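Local coordinates for protein inositol-3-phosphate synthase (Caenorhabditis elegans, PDB 1VKO) that binds nicotinamide-adenine-dinucleotide as a tetrameric member of the inositol-phosphate synthase family, with a Rossmann-type domain, at residues S41-R46 against H64-K69; D144-L149 against K507-L512; M417-C422 against K429-V434. All coordinates share one frame; numbering follows the deposited sequence.

Contact 1 (S41-R46 against H64-K69); sequences SRFTYR and HDYSFK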
loop_
_atom_site.group_PDB
_atom_site.type_symbol
_atom_site.label_atom_id
_atom_site.label_comp_id
_atom_site.label_asym_id
_atom_site.label_seq_id
_atom_site.Cartn_x
_atom_site.Cartn_y
_atom_site.Cartn_z
ATOM N N SER A 41 36.467 -7.666 34.515
ATOM C CA SER A 41 36.420 -8.312 33.222
ATOM C C SER A 41 37.397 -7.673 32.246
ATOM O O SER A 41 37.231 -6.522 31.851
ATOM C CB SER A 41 34.991 -8.237 32.682
ATOM O OG SER A 41 34.831 -9.080 31.564
ATOM N N ARG A 42 38.420 -8.422 31.863
ATOM C CA ARG A 42 39.437 -7.905 30.950
ATOM C C ARG A 42 39.026 -8.275 29.544
ATOM O O ARG A 42 38.759 -9.436 29.262
ATOM C CB ARG A 42 40.850 -8.419 31.320
ATOM C CG ARG A 42 41.889 -8.510 30.172
ATOM C CD ARG A 42 43.246 -9.112 30.590
ATOM N NE ARG A 42 43.163 -10.025 31.751
ATOM C CZ ARG A 42 43.396 -9.682 33.033
ATOM N NH1 ARG A 42 43.738 -8.439 33.353
ATOM N NH2 ARG A 42 43.288 -10.583 34.003
ATOM N N PHE A 43 38.949 -7.266 28.684
ATOM C CA PHE A 43 38.563 -7.436 27.286
ATOM C C PHE A 43 39.661 -6.871 26.390
ATOM O O PHE A 43 40.092 -5.749 26.592
ATOM C CB PHE A 43 37.233 -6.720 27.046
ATOM C CG PHE A 43 36.847 -6.597 25.594
ATOM C CD1 PHE A 43 36.526 -7.727 24.838
ATOM C CD2 PHE A 43 36.795 -5.344 24.985
ATOM C CE1 PHE A 43 36.168 -7.607 23.489
ATOM C CE2 PHE A 43 36.449 -5.219 23.648
ATOM C CZ PHE A 43 36.129 -6.360 22.903
ATOM N N THR A 44 40.130 -7.657 25.427
ATOM C CA THR A 44 41.124 -7.205 24.460
ATOM C C THR A 44 40.413 -6.677 23.217
ATOM O O THR A 44 39.822 -7.449 22.464
ATOM C CB THR A 44 42.078 -8.374 24.127
ATOM O OG1 THR A 44 42.943 -8.636 25.255
ATOM C CG2 THR A 44 43.032 -8.014 22.999
ATOM N N TYR A 45 40.448 -5.352 23.020
ATOM C CA TYR A 45 39.712 -4.678 21.928
ATOM C C TYR A 45 40.492 -4.580 20.592
ATOM O O TYR A 45 41.583 -4.010 20.528
ATOM C CB TYR A 45 39.212 -3.300 22.409
ATOM C CG TYR A 45 38.517 -2.437 21.359
ATOM C CD1 TYR A 45 37.322 -2.858 20.759
ATOM C CD2 TYR A 45 39.047 -1.196 20.980
ATOM C CE1 TYR A 45 36.678 -2.080 19.795
ATOM C CE2 TYR A 45 38.401 -0.391 20.010
ATOM C CZ TYR A 45 37.215 -0.850 19.434
ATOM O OH TYR A 45 36.554 -0.101 18.504
ATOM N N ARG A 46 39.928 -5.139 19.527
ATOM C CA ARG A 46 40.593 -5.123 18.224
ATOM C C ARG A 46 40.255 -3.881 17.426
ATOM O O ARG A 46 39.127 -3.724 16.987
ATOM C CB ARG A 46 40.199 -6.349 17.394
ATOM C CG ARG A 46 40.504 -7.720 18.001
ATOM C CD ARG A 46 40.516 -8.787 16.928
ATOM N NE ARG A 46 40.269 -10.145 17.385
ATOM C CZ ARG A 46 39.100 -10.784 17.283
ATOM N NH1 ARG A 46 38.018 -10.185 16.774
ATOM N NH2 ARG A 46 39.010 -12.031 17.723
ATOM N N HIS A 64 43.790 -3.451 22.413
ATOM C CA HIS A 64 43.635 -2.534 23.558
ATOM C C HIS A 64 42.951 -3.225 24.754
ATOM O O HIS A 64 41.737 -3.455 24.758
ATOM C CB HIS A 64 42.842 -1.284 23.139
ATOM C CG HIS A 64 43.467 -0.507 22.019
ATOM N ND1 HIS A 64 43.421 -0.922 20.705
ATOM C CD2 HIS A 64 44.129 0.672 22.014
ATOM C CE1 HIS A 64 44.038 -0.038 19.940
ATOM N NE2 HIS A 64 44.479 0.938 20.710
ATOM N N ASP A 65 43.722 -3.565 25.777
ATOM C CA ASP A 65 43.138 -4.314 26.875
ATOM C C ASP A 65 42.295 -3.390 27.736
ATOM O O ASP A 65 42.794 -2.415 28.288
ATOM C CB ASP A 65 44.220 -5.026 27.688
ATOM C CG ASP A 65 44.974 -6.066 26.863
ATOM O OD1 ASP A 65 44.687 -6.169 25.653
ATOM O OD2 ASP A 65 45.871 -6.814 27.329
ATOM N N TYR A 66 41.001 -3.668 27.804
ATOM C CA TYR A 66 40.120 -2.932 28.696
ATOM C C TYR A 66 39.963 -3.749 29.972
ATOM O O TYR A 66 39.901 -4.966 29.906
ATOM C CB TYR A 66 38.753 -2.708 28.033
ATOM C CG TYR A 66 38.649 -1.469 27.168
ATOM C CD1 TYR A 66 38.951 -1.515 25.814
ATOM C CD2 TYR A 66 38.251 -0.248 27.704
ATOM C CE1 TYR A 66 38.859 -0.374 25.005
ATOM C CE2 TYR A 66 38.153 0.905 26.897
ATOM C CZ TYR A 66 38.459 0.825 25.550
ATOM O OH TYR A 66 38.364 1.943 24.734
ATOM N N SER A 67 39.923 -3.103 31.132
ATOM C CA SER A 67 39.607 -3.826 32.354
ATOM C C SER A 67 38.317 -3.263 32.909
ATOM O O SER A 67 38.298 -2.133 33.355
ATOM C CB SER A 67 40.747 -3.716 33.374
ATOM O OG SER A 67 40.519 -4.593 34.466
ATOM N N PHE A 68 37.228 -4.023 32.847
ATOM C CA PHE A 68 35.919 -3.514 33.276
ATOM C C PHE A 68 35.626 -3.946 34.693
ATOM O O PHE A 68 35.995 -5.051 35.102
ATOM C CB PHE A 68 34.761 -4.013 32.381
ATOM C CG PHE A 68 34.931 -3.709 30.917
ATOM C CD1 PHE A 68 34.830 -2.420 30.439
ATOM C CD2 PHE A 68 35.196 -4.722 30.023
ATOM C CE1 PHE A 68 35.009 -2.141 29.075
ATOM C CE2 PHE A 68 35.356 -4.451 28.652
ATOM C CZ PHE A 68 35.265 -3.170 28.184
ATOM N N LYS A 69 34.934 -3.093 35.433
ATOM C CA LYS A 69 34.303 -3.541 36.657
ATOM C C LYS A 69 32.839 -3.247 36.500
ATOM O O LYS A 69 32.494 -2.153 36.051
ATOM C CB LYS A 69 34.859 -2.832 37.913
ATOM C CG LYS A 69 36.110 -3.453 38.555
ATOM C CD LYS A 69 36.412 -2.718 39.886
ATOM C CE LYS A 69 37.559 -3.342 40.720
ATOM N NZ LYS A 69 38.918 -3.043 40.182
#

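Contact 2 (D144-L149 against K507-L512); sequences DIVPIL and KLVTAL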
loop_
_atom_site.group_PDB
_atom_site.type_symbol
_atom_site.label_atom_id
_atom_site.label_comp_id
_atom_site.label_asym_id
_atom_site.label_seq_id
_atom_site.Cartn_x
_atom_site.Cartn_y
_atom_site.Cartn_z
ATOM N N ASP A 144 19.845 -11.700 30.948
ATOM C CA ASP A 144 20.620 -12.745 31.588
ATOM C C ASP A 144 22.145 -12.527 31.510
ATOM O O ASP A 144 22.905 -13.223 32.173
ATOM C CB ASP A 144 20.269 -14.096 30.963
ATOM C CG ASP A 144 18.871 -14.573 31.330
ATOM O OD1 ASP A 144 18.117 -13.840 31.987
ATOM O OD2 ASP A 144 18.429 -15.681 30.990
ATOM N N ILE A 145 22.597 -11.583 30.687
ATOM C CA ILE A 145 24.017 -11.403 30.455
ATOM C C ILE A 145 24.705 -10.639 31.594
ATOM O O ILE A 145 25.548 -11.204 32.277
ATOM C CB ILE A 145 24.258 -10.766 29.081
ATOM C CG1 ILE A 145 23.766 -11.704 27.988
ATOM C CG2 ILE A 145 25.727 -10.465 28.880
ATOM C CD1 ILE A 145 23.749 -11.027 26.594
ATOM N N VAL A 146 24.371 -9.360 31.780
ATOM C CA VAL A 146 24.689 -8.674 33.036
ATOM C C VAL A 146 23.370 -8.306 33.731
ATOM O O VAL A 146 22.394 -7.989 33.068
ATOM C CB VAL A 146 25.676 -7.459 32.905
ATOM C CG1 VAL A 146 27.040 -7.906 32.416
ATOM C CG2 VAL A 146 25.155 -6.395 32.009
ATOM N N PRO A 147 23.312 -8.457 35.051
ATOM C CA PRO A 147 22.087 -8.162 35.795
ATOM C C PRO A 147 21.611 -6.732 35.562
ATOM O O PRO A 147 22.401 -5.784 35.660
ATOM C CB PRO A 147 22.498 -8.389 37.266
ATOM C CG PRO A 147 23.671 -9.362 37.199
ATOM C CD PRO A 147 24.385 -8.989 35.917
ATOM N N ILE A 148 20.331 -6.581 35.218
ATOM C CA ILE A 148 19.741 -5.256 34.968
ATOM C C ILE A 148 18.375 -5.175 35.627
ATOM O O ILE A 148 17.822 -6.187 35.987
ATOM C CB ILE A 148 19.620 -4.948 33.455
ATOM C CG1 ILE A 148 18.798 -6.032 32.740
ATOM C CG2 ILE A 148 20.998 -4.752 32.832
ATOM C CD1 ILE A 148 18.467 -5.756 31.294
ATOM N N LEU A 149 17.836 -3.972 35.792
ATOM C CA LEU A 149 16.492 -3.823 36.348
ATOM C C LEU A 149 15.401 -4.485 35.497
ATOM O O LEU A 149 15.567 -4.692 34.295
ATOM C CB LEU A 149 16.155 -2.344 36.494
ATOM C CG LEU A 149 17.037 -1.483 37.378
ATOM C CD1 LEU A 149 16.880 -0.045 36.935
ATOM C CD2 LEU A 149 16.639 -1.686 38.855
ATOM N N LYS A 507 27.489 -6.544 22.157
ATOM C CA LYS A 507 28.902 -6.855 22.358
ATOM C C LYS A 507 29.392 -6.272 23.696
ATOM O O LYS A 507 30.152 -6.897 24.435
ATOM C CB LYS A 507 29.766 -6.386 21.194
ATOM C CG LYS A 507 31.232 -6.796 21.390
ATOM C CD LYS A 507 32.069 -6.607 20.141
ATOM C CE LYS A 507 31.968 -7.782 19.205
ATOM N NZ LYS A 507 32.940 -7.605 18.066
ATOM N N LEU A 508 28.932 -5.077 24.021
ATOM C CA LEU A 508 29.363 -4.453 25.233
ATOM C C LEU A 508 28.963 -5.325 26.419
ATOM O O LEU A 508 29.808 -5.663 27.229
ATOM C CB LEU A 508 28.863 -2.994 25.346
ATOM C CG LEU A 508 29.079 -2.359 26.729
ATOM C CD1 LEU A 508 30.545 -2.115 26.992
ATOM C CD2 LEU A 508 28.268 -1.073 26.957
ATOM N N VAL A 509 27.704 -5.708 26.530
ATOM C CA VAL A 509 27.299 -6.486 27.721
ATOM C C VAL A 509 27.932 -7.862 27.763
ATOM O O VAL A 509 28.107 -8.412 28.845
ATOM C CB VAL A 509 25.755 -6.623 27.911
ATOM C CG1 VAL A 509 25.108 -5.262 28.037
ATOM C CG2 VAL A 509 25.141 -7.373 26.753
ATOM N N THR A 510 28.278 -8.434 26.606
ATOM C CA THR A 510 28.971 -9.718 26.641
ATOM C C THR A 510 30.400 -9.554 27.099
ATOM O O THR A 510 30.865 -10.366 27.902
ATOM C CB THR A 510 28.829 -10.562 25.363
ATOM O OG1 THR A 510 29.180 -9.816 24.197
ATOM C CG2 THR A 510 27.380 -10.886 25.133
ATOM N N ALA A 511 31.072 -8.498 26.630
ATOM C CA ALA A 511 32.400 -8.072 27.135
ATOM C C ALA A 511 32.433 -7.821 28.652
ATOM O O ALA A 511 33.346 -8.303 29.348
ATOM C CB ALA A 511 32.888 -6.834 26.389
ATOM N N LEU A 512 31.449 -7.073 29.163
ATOM C CA LEU A 512 31.257 -6.939 30.617
ATOM C C LEU A 512 31.137 -8.286 31.325
ATOM O O LEU A 512 31.832 -8.511 32.325
ATOM C CB LEU A 512 30.054 -6.056 30.970
ATOM C CG LEU A 512 30.101 -4.648 30.368
ATOM C CD1 LEU A 512 28.757 -3.964 30.471
ATOM C CD2 LEU A 512 31.190 -3.794 30.977
#

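Contact 3 (M417-C422 against K429-V434); sequences MDEYIC and KQTFVV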
loop_
_atom_site.group_PDB
_atom_site.type_symbol
_atom_site.label_atom_id
_atom_site.label_comp_id
_atom_site.label_asym_id
_atom_site.label_seq_id
_atom_site.Cartn_x
_atom_site.Cartn_y
_atom_site.Cartn_z
ATOM N N MET A 417 3.219 6.440 6.254
ATOM C CA MET A 417 3.154 6.068 4.840
ATOM C C MET A 417 4.427 6.516 4.154
ATOM O O MET A 417 4.776 7.705 4.175
ATOM C CB MET A 417 1.907 6.655 4.175
ATOM C CG MET A 417 0.628 5.947 4.649
ATOM S SD MET A 417 -0.950 6.668 4.155
ATOM C CE MET A 417 -1.080 6.224 2.412
ATOM N N ASP A 418 5.139 5.551 3.574
ATOM C CA ASP A 418 6.481 5.795 3.050
ATOM C C ASP A 418 6.639 5.280 1.642
ATOM O O ASP A 418 6.041 4.261 1.265
ATOM C CB ASP A 418 7.542 5.130 3.921
ATOM C CG ASP A 418 7.604 5.705 5.330
ATOM O OD1 ASP A 418 6.577 5.675 6.031
ATOM O OD2 ASP A 418 8.651 6.183 5.839
ATOM N N GLU A 419 7.449 5.991 0.860
ATOM C CA GLU A 419 7.889 5.483 -0.442
ATOM C C GLU A 419 9.423 5.510 -0.525
ATOM O O GLU A 419 10.037 6.570 -0.389
ATOM C CB GLU A 419 7.253 6.294 -1.563
ATOM C CG GLU A 419 7.330 5.607 -2.906
ATOM C CD GLU A 419 7.069 6.551 -4.056
ATOM O OE1 GLU A 419 7.905 7.455 -4.267
ATOM O OE2 GLU A 419 6.042 6.375 -4.761
ATOM N N TYR A 420 10.040 4.349 -0.736
ATOM C CA TYR A 420 11.487 4.290 -1.059
ATOM C C TYR A 420 11.712 3.928 -2.534
ATOM O O TYR A 420 11.196 2.914 -3.021
ATOM C CB TYR A 420 12.216 3.271 -0.180
ATOM C CG TYR A 420 12.199 3.560 1.330
ATOM C CD1 TYR A 420 11.010 3.464 2.091
ATOM C CD2 TYR A 420 13.397 3.875 2.002
ATOM C CE1 TYR A 420 11.025 3.729 3.516
ATOM C CE2 TYR A 420 13.420 4.143 3.413
ATOM C CZ TYR A 420 12.244 4.061 4.148
ATOM O OH TYR A 420 12.319 4.307 5.487
ATOM N N ILE A 421 12.481 4.767 -3.236
ATOM C CA ILE A 421 12.879 4.508 -4.624
ATOM C C ILE A 421 14.399 4.408 -4.721
ATOM O O ILE A 421 15.124 5.358 -4.386
ATOM C CB ILE A 421 12.396 5.607 -5.583
ATOM C CG1 ILE A 421 10.878 5.798 -5.472
ATOM C CG2 ILE A 421 12.853 5.265 -7.007
ATOM C CD1 ILE A 421 10.351 7.082 -6.109
ATOM N N CYS A 422 14.865 3.269 -5.212
ATOM C CA CYS A 422 16.283 3.001 -5.300
ATOM C C CYS A 422 16.617 2.787 -6.730
ATOM O O CYS A 422 15.783 2.335 -7.500
ATOM C CB CYS A 422 16.652 1.733 -4.518
ATOM S SG CYS A 422 16.424 1.959 -2.757
ATOM N N LYS A 429 15.147 0.330 -11.672
ATOM C CA LYS A 429 14.623 0.910 -10.446
ATOM C C LYS A 429 13.900 -0.146 -9.616
ATOM O O LYS A 429 13.308 -1.094 -10.157
ATOM C CB LYS A 429 13.670 2.049 -10.839
ATOM C CG LYS A 429 14.004 3.421 -10.227
ATOM C CD LYS A 429 15.427 3.921 -10.552
ATOM C CE LYS A 429 15.661 4.152 -12.047
ATOM N NZ LYS A 429 14.724 5.183 -12.559
ATOM N N GLN A 430 13.938 0.042 -8.291
ATOM C CA GLN A 430 13.165 -0.727 -7.321
ATOM C C GLN A 430 12.402 0.212 -6.363
ATOM O O GLN A 430 12.990 1.040 -5.672
ATOM C CB GLN A 430 14.065 -1.642 -6.512
ATOM C CG GLN A 430 13.301 -2.555 -5.582
ATOM C CD GLN A 430 14.149 -3.671 -4.989
ATOM O OE1 GLN A 430 15.394 -3.546 -4.872
ATOM N NE2 GLN A 430 13.477 -4.772 -4.600
ATOM N N THR A 431 11.087 0.066 -6.336
ATOM C CA THR A 431 10.250 0.946 -5.582
ATOM C C THR A 431 9.549 0.127 -4.486
ATOM O O THR A 431 8.862 -0.858 -4.776
ATOM C CB THR A 431 9.213 1.645 -6.512
ATOM O OG1 THR A 431 9.883 2.268 -7.624
ATOM C CG2 THR A 431 8.535 2.813 -5.774
ATOM N N PHE A 432 9.743 0.532 -3.241
ATOM C CA PHE A 432 9.016 -0.057 -2.091
ATOM C C PHE A 432 8.021 0.981 -1.592
ATOM O O PHE A 432 8.413 2.087 -1.211
ATOM C CB PHE A 432 9.949 -0.406 -0.904
ATOM C CG PHE A 432 11.218 -1.202 -1.270
ATOM C CD1 PHE A 432 12.299 -0.587 -1.918
ATOM C CD2 PHE A 432 11.347 -2.550 -0.886
ATOM C CE1 PHE A 432 13.485 -1.317 -2.232
ATOM C CE2 PHE A 432 12.533 -3.305 -1.178
ATOM C CZ PHE A 432 13.599 -2.684 -1.859
ATOM N N VAL A 433 6.739 0.640 -1.608
ATOM C CA VAL A 433 5.698 1.450 -0.931
ATOM C C VAL A 433 5.303 0.746 0.382
ATOM O O VAL A 433 5.092 -0.453 0.363
ATOM C CB VAL A 433 4.418 1.643 -1.819
ATOM C CG1 VAL A 433 3.350 2.500 -1.079
ATOM C CG2 VAL A 433 4.756 2.239 -3.214
ATOM N N VAL A 434 5.171 1.489 1.495
ATOM C CA VAL A 434 4.970 0.920 2.850
ATOM C C VAL A 434 3.834 1.585 3.638
ATOM O O VAL A 434 3.730 2.808 3.651
ATOM C CB VAL A 434 6.270 1.060 3.708
ATOM C CG1 VAL A 434 6.069 0.543 5.134
ATOM C CG2 VAL A 434 7.420 0.336 3.076
#

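Contact 1 (S41-R46 against H64-K69)
F43 sets CG trans to the backbone nitrogen (chi1 169°), whereas that of F68 stands trans to the carbonyl carbon (chi1 -56°), and with these settings the two side chains run side by side on one face of a long antiparallel beta hairpin, strands 38-53 and 56-71. F43 CB meets the edge of the neighbouring ring close to its plane, 3.4 Å from F68 CE2. The same pattern recurs one pair along, where Y45 CB lies at the edge of the Y66 ring, 3.9 Å from Y66 CD1. A511 and L512 of helix 498-513 lie against F68, and A511 also touches F43, so this aromatic row faces the helix at that end; beyond it, Y66 OH bonds to T527 of the second subunit.

Three hydrogen-bonded pairs, S41-F68, F43-Y66 and Y45-H64, knit the backbones together. In the middle pair, Y66 N reaches F43 O at 2.6 Å and F43 N reaches Y66 O at 2.8 Å. Between these pairs, R42 CA lies 3.2 Å from Y66 O in a CA-H...O contact.

T44 and D65 project together from the other face. There D65 OD2 forms a salt bridge with K533 of the second subunit, while T44 OG1 donates to D65 OD1 over 3.0 Å, approaching from above the carboxylate plane, 67° out of it.

Contact 2 (D144-L149 against K507-L512)
I145 CG2 sits over one face of the V509-T510 peptide, about 3 Å above its plane, while V146 CG1 lies beyond the carbonyl oxygen. The peptide belongs to helix 498-513, near its C-terminal end, and the two side chains come from the loop between strands 136-141 and 154-159: this is apolar packing of a loop on a helix, and the V509 carbonyl is the polar group that the methyls touch. The methyl-to-oxygen approach is tight, with I145 CG2 3.1 Å from V509 O; V146 CG1 stands back at 3.8 Å from the same oxygen.

The valine itself is shared between the two loop residues. I145 crosses it at about a right angle, CG2 lying 3.8 Å from V509 CG2, and V146 CG2 comes to 4.1 Å from the other branch, V509 CG1. With its CG1 arm opposite the carbonyl carbon and extended at chi2 (170°), I145 carries CD1 back toward the N-terminal side of the helix, where it touches both V509 CG2 and T510 CG2. The hydroxyl of T510 takes no part, being hydrogen-bonded to T506 O one turn back in the helix.

All five touching residues are buried, and apart from the V509 carbonyl oxygen the contact is made by hydrocarbon groups. L457 of helix 440-458 packs on V146, while F142 packs on V509. From the same helical turns A511 and L512 reach strand 56-71 at F68, so helix 498-513 lies between this loop and the N-terminal hairpin. Nearer the C-terminal end of the helix, V146 CG1 slants against the base of the L512 side chain, 3.8 Å from L512 CB.

Contact 3 (M417-C422 against K429-V434)
C422, V434 and F432 lose the most surface in the pairing of strands 417-422 and 429-434, and all three point to the same face of the sheet. V434 sits opposite D418 in a hydrogen-bonded pair: V434 N donates to D418 O at 2.9 Å, and D418 N returns a bond to V434 O at 3.1 Å. D418 CB and V434 CB lie 4.3 Å apart. The D418 carboxylate turns to other partners, OD1 to Q329 and OD2 to S352.

F432 pairs with Y420 through two backbone bonds of 2.8 Å each, F432 N to Y420 O and Y420 N to F432 O, both nearly along the C=O axis. With CG opposite the carbonyl carbon (chi1 -49°), F432 presents its ring edge to the facing strand, and Y420 O lies in the ring plane, 3.8 Å from F432 CD1. C422 lies obliquely to the same ring, its SG 4.4 Å from F432 CE1. Its backbone takes both bonds of the pair with Q430, and K429 CG rests 3.4 Å from C422 O.

The F336 ring meets both F432 and Y420 edge-to-face, and L340 of the same helix, 329-342, packs on C422 and F432. On the reverse face I421 CG1 lies alongside the T431 methyl, and there E419 forms a salt bridge with R415 of the third subunit.

The arrangement is a beta hairpin at the edge of a four-stranded mixed sheet, continued across the interface by antiparallel pairing of T431-V433 with a strand of the second subunit; its D418 end adjoins the pyrophosphate pocket, to which Q329 belongs.

Overall arrangement
From the N terminus, contact 1 comes first and closes the hairpin of strands 38-53 and 56-71, complete before contact 2 opens at D144. Contact 2 then spans 357 intervening residues, joining an early loop to the late helix 498-513, and the short hairpin of contact 3 falls wholly within that span; no two contacts cross. The first two meet directly: S41 OG of contact 1 lies 2.8 Å from A511 O of contact 2, a probable hydrogen bond, tying the N-terminal sheet to the C-terminal helix. Contact 3 stands apart in another sheet, its centre about 43 Å from that of contact 1 and 38 Å from that of contact 2. All three reach the second subunit.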